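Local coordinates for probable glutamine synthetase (Pseudomonas aeruginosa, PDB 4HPP), which is a probable glutamine synthetase family member, with an N-terminal beta domain joined to a larger catalytic domain, and binds a magnesium ion and glutamic acid, at residues P82-H93 with N204-Q215. Numbering follows the deposited sequence.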
ATOM      1  N   PRO A  82      -3.853  19.293  12.562  1.00 48.27           N
ATOM      2  CA  PRO A  82      -3.021  18.131  12.329  1.00 45.77           C
ATOM      3  C   PRO A  82      -2.810  17.778  10.851  1.00 43.44           C
ATOM      4  O   PRO A  82      -1.749  17.274  10.460  1.00 49.68           O
ATOM      5  CB  PRO A  82      -3.767  17.015  13.059  1.00 46.03           C
ATOM      6  CG  PRO A  82      -4.849  17.676  13.864  1.00 47.29           C
ATOM      7  CD  PRO A  82      -4.706  19.139  13.741  1.00 44.85           C
ATOM      8  N   ASP A  83      -3.828  18.010  10.051  1.00 45.54           N
ATOM      9  CA  ASP A  83      -3.828  17.679   8.620  1.00 45.87           C
ATOM     10  C   ASP A  83      -3.471  18.970   7.856  1.00 47.37           C
ATOM     11  O   ASP A  83      -4.210  19.975   7.915  1.00 52.07           O
ATOM     12  CB  ASP A  83      -5.234  17.161   8.225  1.00 43.23           C
ATOM     13  CG  ASP A  83      -5.330  16.765   6.760  1.00 52.05           C
ATOM     14  OD1 ASP A  83      -4.486  17.275   5.953  1.00 56.89           O
ATOM     15  OD2 ASP A  83      -6.238  15.932   6.411  1.00 48.17           O
ATOM     16  N   ALA A  84      -2.347  19.004   7.162  1.00 50.06           N
ATOM     17  CA  ALA A  84      -1.933  20.311   6.568  1.00 53.03           C
ATOM     18  C   ALA A  84      -2.789  20.706   5.354  1.00 51.33           C
ATOM     19  O   ALA A  84      -2.847  21.884   4.978  1.00 48.62           O
ATOM     20  CB  ALA A  84      -0.452  20.326   6.240  1.00 51.48           C
ATOM     21  N   ALA A  85      -3.540  19.723   4.836  1.00 49.98           N
ATOM     22  CA  ALA A  85      -4.395  19.914   3.674  1.00 44.52           C
ATOM     23  C   ALA A  85      -5.827  20.342   4.062  1.00 45.26           C
ATOM     24  O   ALA A  85      -6.694  20.469   3.183  1.00 39.71           O
ATOM     25  CB  ALA A  85      -4.400  18.664   2.806  1.00 30.46           C
ATOM     26  N   ALA A  86      -6.092  20.540   5.361  1.00 44.94           N
ATOM     27  CA  ALA A  86      -7.487  20.718   5.796  1.00 44.84           C
ATOM     28  C   ALA A  86      -7.900  22.181   5.835  1.00 43.14           C
ATOM     29  O   ALA A  86      -7.106  23.052   6.008  1.00 50.93           O
ATOM     30  CB  ALA A  86      -7.764  20.035   7.124  1.00 46.60           C
ATOM     31  N   PRO A  87      -9.171  22.446   5.649  1.00 44.83           N
ATOM     32  CA  PRO A  87      -9.492  23.853   5.564  1.00 40.39           C
ATOM     33  C   PRO A  87      -9.314  24.503   6.951  1.00 43.35           C
ATOM     34  O   PRO A  87      -9.445  23.835   7.980  1.00 36.65           O
ATOM     35  CB  PRO A  87     -10.983  23.845   5.157  1.00 43.73           C
ATOM     36  CG  PRO A  87     -11.313  22.382   4.754  1.00 42.83           C
ATOM     37  CD  PRO A  87     -10.353  21.546   5.540  1.00 43.71           C
ATOM     38  N   ALA A  88      -9.008  25.807   6.992  1.00 41.00           N
ATOM     39  CA  ALA A  88      -9.122  26.475   8.252  1.00 42.32           C
ATOM     40  C   ALA A  88     -10.537  26.145   8.817  1.00 39.09           C
ATOM     41  O   ALA A  88     -11.435  25.771   8.074  1.00 38.77           O
ATOM     42  CB  ALA A  88      -8.925  27.969   8.085  1.00 36.81           C
ATOM     43  N   LEU A  89     -10.686  26.267  10.123  1.00 38.42           N
ATOM     44  CA  LEU A  89     -11.944  26.345  10.778  1.00 38.17           C
ATOM     45  C   LEU A  89     -12.239  27.780  11.059  1.00 37.80           C
ATOM     46  O   LEU A  89     -11.579  28.391  11.877  1.00 51.52           O
ATOM     47  CB  LEU A  89     -11.827  25.598  12.090  1.00 39.06           C
ATOM     48  CG  LEU A  89     -13.155  25.453  12.869  1.00 44.18           C
ATOM     49  CD1 LEU A  89     -14.243  24.665  12.129  1.00 44.94           C
ATOM     50  CD2 LEU A  89     -12.887  24.828  14.234  1.00 42.72           C
ATOM     51  N   ASP A  90     -13.231  28.334  10.410  1.00 41.81           N
ATOM     52  CA  ASP A  90     -13.517  29.739  10.574  1.00 39.21           C
ATOM     53  C   ASP A  90     -14.983  29.983  10.745  1.00 36.61           C
ATOM     54  O   ASP A  90     -15.758  29.692   9.855  1.00 40.88           O
ATOM     55  CB  ASP A  90     -13.019  30.490   9.354  1.00 36.86           C
ATOM     56  CG  ASP A  90     -12.891  31.955   9.595  1.00 44.98           C
ATOM     57  OD1 ASP A  90     -13.543  32.488  10.563  1.00 40.41           O
ATOM     58  OD2 ASP A  90     -12.124  32.581   8.798  1.00 46.59           O
ATOM     59  N   TYR A  91     -15.386  30.524  11.884  1.00 34.48           N
ATOM     60  CA  TYR A  91     -16.832  30.756  12.116  1.00 38.38           C
ATOM     61  C   TYR A  91     -17.008  31.754  13.245  1.00 38.84           C
ATOM     62  O   TYR A  91     -16.085  31.967  14.021  1.00 44.66           O
ATOM     63  CB  TYR A  91     -17.582  29.424  12.493  1.00 38.27           C
ATOM     64  CG  TYR A  91     -17.115  28.897  13.819  1.00 35.69           C
ATOM     65  CD1 TYR A  91     -17.662  29.349  15.017  1.00 39.22           C
ATOM     66  CD2 TYR A  91     -16.101  27.954  13.881  1.00 31.58           C
ATOM     67  CE1 TYR A  91     -17.210  28.838  16.257  1.00 38.80           C
ATOM     68  CE2 TYR A  91     -15.658  27.428  15.095  1.00 35.25           C
ATOM     69  CZ  TYR A  91     -16.195  27.891  16.287  1.00 41.15           C
ATOM     70  OH  TYR A  91     -15.690  27.396  17.483  1.00 42.32           O
ATOM     71  N   LEU A  92     -18.202  32.331  13.317  1.00 39.85           N
ATOM     72  CA  LEU A  92     -18.624  33.310  14.307  1.00 44.13           C
ATOM     73  C   LEU A  92     -19.969  32.888  14.939  1.00 51.41           C
ATOM     74  O   LEU A  92     -20.881  32.399  14.237  1.00 49.94           O
ATOM     75  CB  LEU A  92     -18.875  34.667  13.630  1.00 41.27           C
ATOM     76  CG  LEU A  92     -17.760  35.406  12.920  1.00 41.76           C
ATOM     77  CD1 LEU A  92     -17.629  34.930  11.491  1.00 40.83           C
ATOM     78  CD2 LEU A  92     -18.014  36.905  12.925  1.00 41.90           C
ATOM     79  N   HIS A  93     -20.097  33.112  16.247  1.00 51.60           N
ATOM     80  CA  HIS A  93     -21.330  32.889  16.963  1.00 46.17           C
ATOM     81  C   HIS A  93     -22.243  34.034  16.658  1.00 53.02           C
ATOM     82  O   HIS A  93     -21.789  35.182  16.486  1.00 57.50           O
ATOM     83  CB  HIS A  93     -21.092  32.810  18.444  1.00 40.43           C
ATOM     84  CG  HIS A  93     -20.086  31.783  18.828  1.00 43.10           C
ATOM     85  ND1 HIS A  93     -20.441  30.567  19.316  1.00 43.69           N
ATOM     86  CD2 HIS A  93     -18.678  31.813  18.793  1.00 43.84           C
ATOM     87  CE1 HIS A  93     -19.309  29.838  19.561  1.00 49.15           C
ATOM     88  NE2 HIS A  93     -18.229  30.603  19.241  1.00 47.54           N
ATOM     89  N   ASN A 204     -16.725  26.522  21.575  1.00 38.80           N
ATOM     90  CA  ASN A 204     -15.439  26.444  20.905  1.00 39.82           C
ATOM     91  C   ASN A 204     -14.591  25.259  21.335  1.00 37.05           C
ATOM     92  O   ASN A 204     -14.040  24.538  20.485  1.00 40.03           O
ATOM     93  CB  ASN A 204     -14.612  27.678  21.202  1.00 42.50           C
ATOM     94  CG  ASN A 204     -15.184  28.931  20.613  1.00 38.32           C
ATOM     95  OD1 ASN A 204     -15.929  28.910  19.654  1.00 38.16           O
ATOM     96  ND2 ASN A 204     -14.818  30.042  21.193  1.00 37.63           N
ATOM     97  N   VAL A 205     -14.462  25.049  22.638  1.00 37.88           N
ATOM     98  CA  VAL A 205     -13.727  23.844  23.106  1.00 43.07           C
ATOM     99  C   VAL A 205     -14.307  22.531  22.526  1.00 44.49           C
ATOM    100  O   VAL A 205     -13.540  21.612  22.196  1.00 49.68           O
ATOM    101  CB  VAL A 205     -13.622  23.738  24.648  1.00 38.16           C
ATOM    102  CG1 VAL A 205     -13.168  22.367  25.058  1.00 30.07           C
ATOM    103  CG2 VAL A 205     -12.677  24.799  25.213  1.00 36.03           C
ATOM    104  N   ARG A 206     -15.631  22.445  22.365  1.00 35.18           N
ATOM    105  CA  ARG A 206     -16.205  21.208  21.856  1.00 35.56           C
ATOM    106  C   ARG A 206     -16.010  21.056  20.345  1.00 39.46           C
ATOM    107  O   ARG A 206     -15.723  19.916  19.819  1.00 37.44           O
ATOM    108  CB  ARG A 206     -17.685  21.179  22.166  1.00 34.71           C
ATOM    109  CG  ARG A 206     -17.956  21.087  23.642  1.00 39.89           C
ATOM    110  CD  ARG A 206     -19.258  21.805  23.988  1.00 48.30           C
ATOM    111  NE  ARG A 206     -19.493  21.731  25.429  1.00 61.97           N
ATOM    112  CZ  ARG A 206     -20.696  21.670  26.014  1.00 60.40           C
ATOM    113  NH1 ARG A 206     -21.784  21.658  25.238  1.00 50.30           N
ATOM    114  NH2 ARG A 206     -20.793  21.628  27.370  1.00 49.95           N
ATOM    115  N   GLU A 207     -16.210  22.180  19.635  1.00 34.23           N
ATOM    116  CA  GLU A 207     -16.238  22.108  18.224  1.00 36.10           C
ATOM    117  C   GLU A 207     -14.818  21.887  17.669  1.00 43.55           C
ATOM    118  O   GLU A 207     -14.632  21.136  16.672  1.00 44.42           O
ATOM    119  CB  GLU A 207     -16.989  23.303  17.661  1.00 39.95           C
ATOM    120  CG  GLU A 207     -18.475  23.219  17.997  1.00 34.02           C
ATOM    121  CD  GLU A 207     -19.087  21.967  17.405  1.00 34.93           C
ATOM    122  OE1 GLU A 207     -19.802  21.270  18.111  1.00 32.61           O
ATOM    123  OE2 GLU A 207     -18.849  21.699  16.216  1.00 35.29           O
ATOM    124  N   VAL A 208     -13.824  22.448  18.373  1.00 44.16           N
ATOM    125  CA  VAL A 208     -12.423  22.329  17.968  1.00 42.26           C
ATOM    126  C   VAL A 208     -11.883  20.957  18.319  1.00 38.68           C
ATOM    127  O   VAL A 208     -11.228  20.342  17.503  1.00 43.48           O
ATOM    128  CB  VAL A 208     -11.538  23.433  18.593  1.00 43.50           C
ATOM    129  CG1 VAL A 208     -10.057  23.151  18.339  1.00 40.52           C
ATOM    130  CG2 VAL A 208     -11.928  24.802  18.067  1.00 35.77           C
ATOM    131  N   THR A 209     -12.150  20.463  19.521  1.00 40.71           N
ATOM    132  CA  THR A 209     -11.763  19.062  19.870  1.00 39.48           C
ATOM    133  C   THR A 209     -12.262  18.067  18.818  1.00 41.92           C
ATOM    134  O   THR A 209     -11.446  17.310  18.222  1.00 42.76           O
ATOM    135  CB  THR A 209     -12.255  18.651  21.239  1.00 37.24           C
ATOM    136  OG1 THR A 209     -11.763  19.603  22.160  1.00 36.91           O
ATOM    137  CG2 THR A 209     -11.719  17.274  21.653  1.00 37.72           C
ATOM    138  N   ARG A 210     -13.562  18.140  18.527  1.00 37.07           N
ATOM    139  CA  ARG A 210     -14.122  17.422  17.385  1.00 41.11           C
ATOM    140  C   ARG A 210     -13.293  17.617  16.082  1.00 41.24           C
ATOM    141  O   ARG A 210     -12.892  16.623  15.457  1.00 38.08           O
ATOM    142  CB  ARG A 210     -15.622  17.772  17.180  1.00 42.97           C
ATOM    143  CG  ARG A 210     -16.521  17.064  18.162  1.00 43.50           C
ATOM    144  CD  ARG A 210     -17.790  17.818  18.461  1.00 46.26           C
ATOM    145  NE  ARG A 210     -18.500  17.238  19.595  1.00 44.06           N
ATOM    146  CZ  ARG A 210     -19.598  17.744  20.181  1.00 44.04           C
ATOM    147  NH1 ARG A 210     -20.168  18.837  19.720  1.00 33.38           N
ATOM    148  NH2 ARG A 210     -20.171  17.096  21.212  1.00 47.13           N
ATOM    149  N   GLU A 211     -13.014  18.872  15.676  1.00 40.38           N
ATOM    150  CA  GLU A 211     -12.221  19.115  14.430  1.00 32.69           C
ATOM    151  C   GLU A 211     -10.772  18.552  14.457  1.00 30.14           C
ATOM    152  O   GLU A 211     -10.290  17.992  13.494  1.00 32.03           O
ATOM    153  CB  GLU A 211     -12.255  20.576  14.053  1.00 36.52           C
ATOM    154  CG  GLU A 211     -11.418  20.958  12.841  1.00 37.48           C
ATOM    155  CD  GLU A 211     -11.949  20.378  11.574  1.00 39.37           C
ATOM    156  OE1 GLU A 211     -11.242  20.412  10.532  1.00 45.72           O
ATOM    157  OE2 GLU A 211     -13.085  19.936  11.604  1.00 42.59           O
ATOM    158  N   VAL A 212     -10.101  18.617  15.576  1.00 27.21           N
ATOM    159  CA  VAL A 212      -8.763  18.075  15.641  1.00 31.03           C
ATOM    160  C   VAL A 212      -8.894  16.554  15.461  1.00 37.77           C
ATOM    161  O   VAL A 212      -8.279  15.983  14.546  1.00 40.09           O
ATOM    162  CB  VAL A 212      -8.096  18.524  16.971  1.00 31.69           C
ATOM    163  CG1 VAL A 212      -6.744  17.893  17.168  1.00 33.59           C
ATOM    164  CG2 VAL A 212      -7.922  20.042  16.993  1.00 30.90           C
ATOM    165  N   ALA A 213      -9.745  15.899  16.281  1.00 36.49           N
ATOM    166  CA  ALA A 213      -9.984  14.469  16.111  1.00 34.31           C
ATOM    167  C   ALA A 213     -10.316  14.129  14.642  1.00 33.86           C
ATOM    168  O   ALA A 213      -9.722  13.237  14.018  1.00 31.15           O
ATOM    169  CB  ALA A 213     -11.080  13.976  17.086  1.00 35.45           C
ATOM    170  N   ARG A 214     -11.208  14.906  14.036  1.00 38.80           N
ATOM    171  CA  ARG A 214     -11.546  14.621  12.632  1.00 38.31           C
ATOM    172  C   ARG A 214     -10.263  14.633  11.797  1.00 44.78           C
ATOM    173  O   ARG A 214     -10.070  13.733  10.989  1.00 38.02           O
ATOM    174  CB  ARG A 214     -12.567  15.611  12.086  1.00 34.12           C
ATOM    175  CG  ARG A 214     -13.087  15.271  10.691  1.00 34.97           C
ATOM    176  CD  ARG A 214     -13.894  16.445  10.117  1.00 40.74           C
ATOM    177  NE  ARG A 214     -13.055  17.609   9.837  1.00 36.63           N
ATOM    178  CZ  ARG A 214     -12.355  17.790   8.718  1.00 34.82           C
ATOM    179  NH1 ARG A 214     -12.326  16.896   7.745  1.00 40.59           N
ATOM    180  NH2 ARG A 214     -11.631  18.868   8.578  1.00 44.12           N
ATOM    181  N   GLN A 215      -9.374  15.617  12.041  1.00 40.29           N
ATOM    182  CA  GLN A 215      -8.213  15.786  11.180  1.00 42.38           C
ATOM    183  C   GLN A 215      -7.233  14.618  11.281  1.00 43.34           C
ATOM    184  O   GLN A 215      -6.428  14.409  10.366  1.00 43.56           O
ATOM    185  CB  GLN A 215      -7.517  17.127  11.394  1.00 37.80           C
ATOM    186  CG  GLN A 215      -8.338  18.277  10.899  1.00 38.99           C
ATOM    187  CD  GLN A 215      -7.537  19.542  10.787  1.00 45.78           C
ATOM    188  OE1 GLN A 215      -6.299  19.503  10.690  1.00 46.05           O
ATOM    189  NE2 GLN A 215      -8.228  20.679  10.836  1.00 40.69           N
TER
HETATM  190  O   HOH W   1      -7.405  23.210   9.952  1.00 36.33           O
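Gln215, near the end of helix 196-216 in the catalytic domain, reaches into the loop that leads to strand 89-97 of the N-terminal domain's mixed beta sheet; Pro82 of this loop and Leu89, at the start of the strand, bury the most surface on their side of the contact. Pro82 lays its ring across Gln215, CG lying 3.7 Å from Gln215 CB, and the same ring carbon also touches Val212 CG1. The glutamine chain, extended beyond CG (chi2 -166°), delivers the amide to the type I turn of Asp83 to Ala86. There Asp83 N donates to Gln215 OE1 in the carbonyl plane (3.0 Å, N-H...O 164°), and Ala86 CB rests on the amide carbon. At the nitrogen end of the amide, NE2 donates to Glu211 OE1 and to a water that in turn donates to Pro87 O; the two ends together should fix the amide's rotation. Glu211 is itself gripped side-on by Arg214, through NE and NH2, and forms a salt bridge with Arg154 of a neighbouring subunit, which ties this corner to the assembly. Farther along, Leu89 sets CD2 against Val208 CG2 at 4.0 Å. Strand and helix run nearly antiparallel, and at the far end Asn204 OD1 accepts two bonds from opposite faces of its amide plane, from Tyr91 OH at 2.7 Å and from His93 NE2 at 2.9 Å, with Asn204 OD1 lying in the plane of the His93 ring.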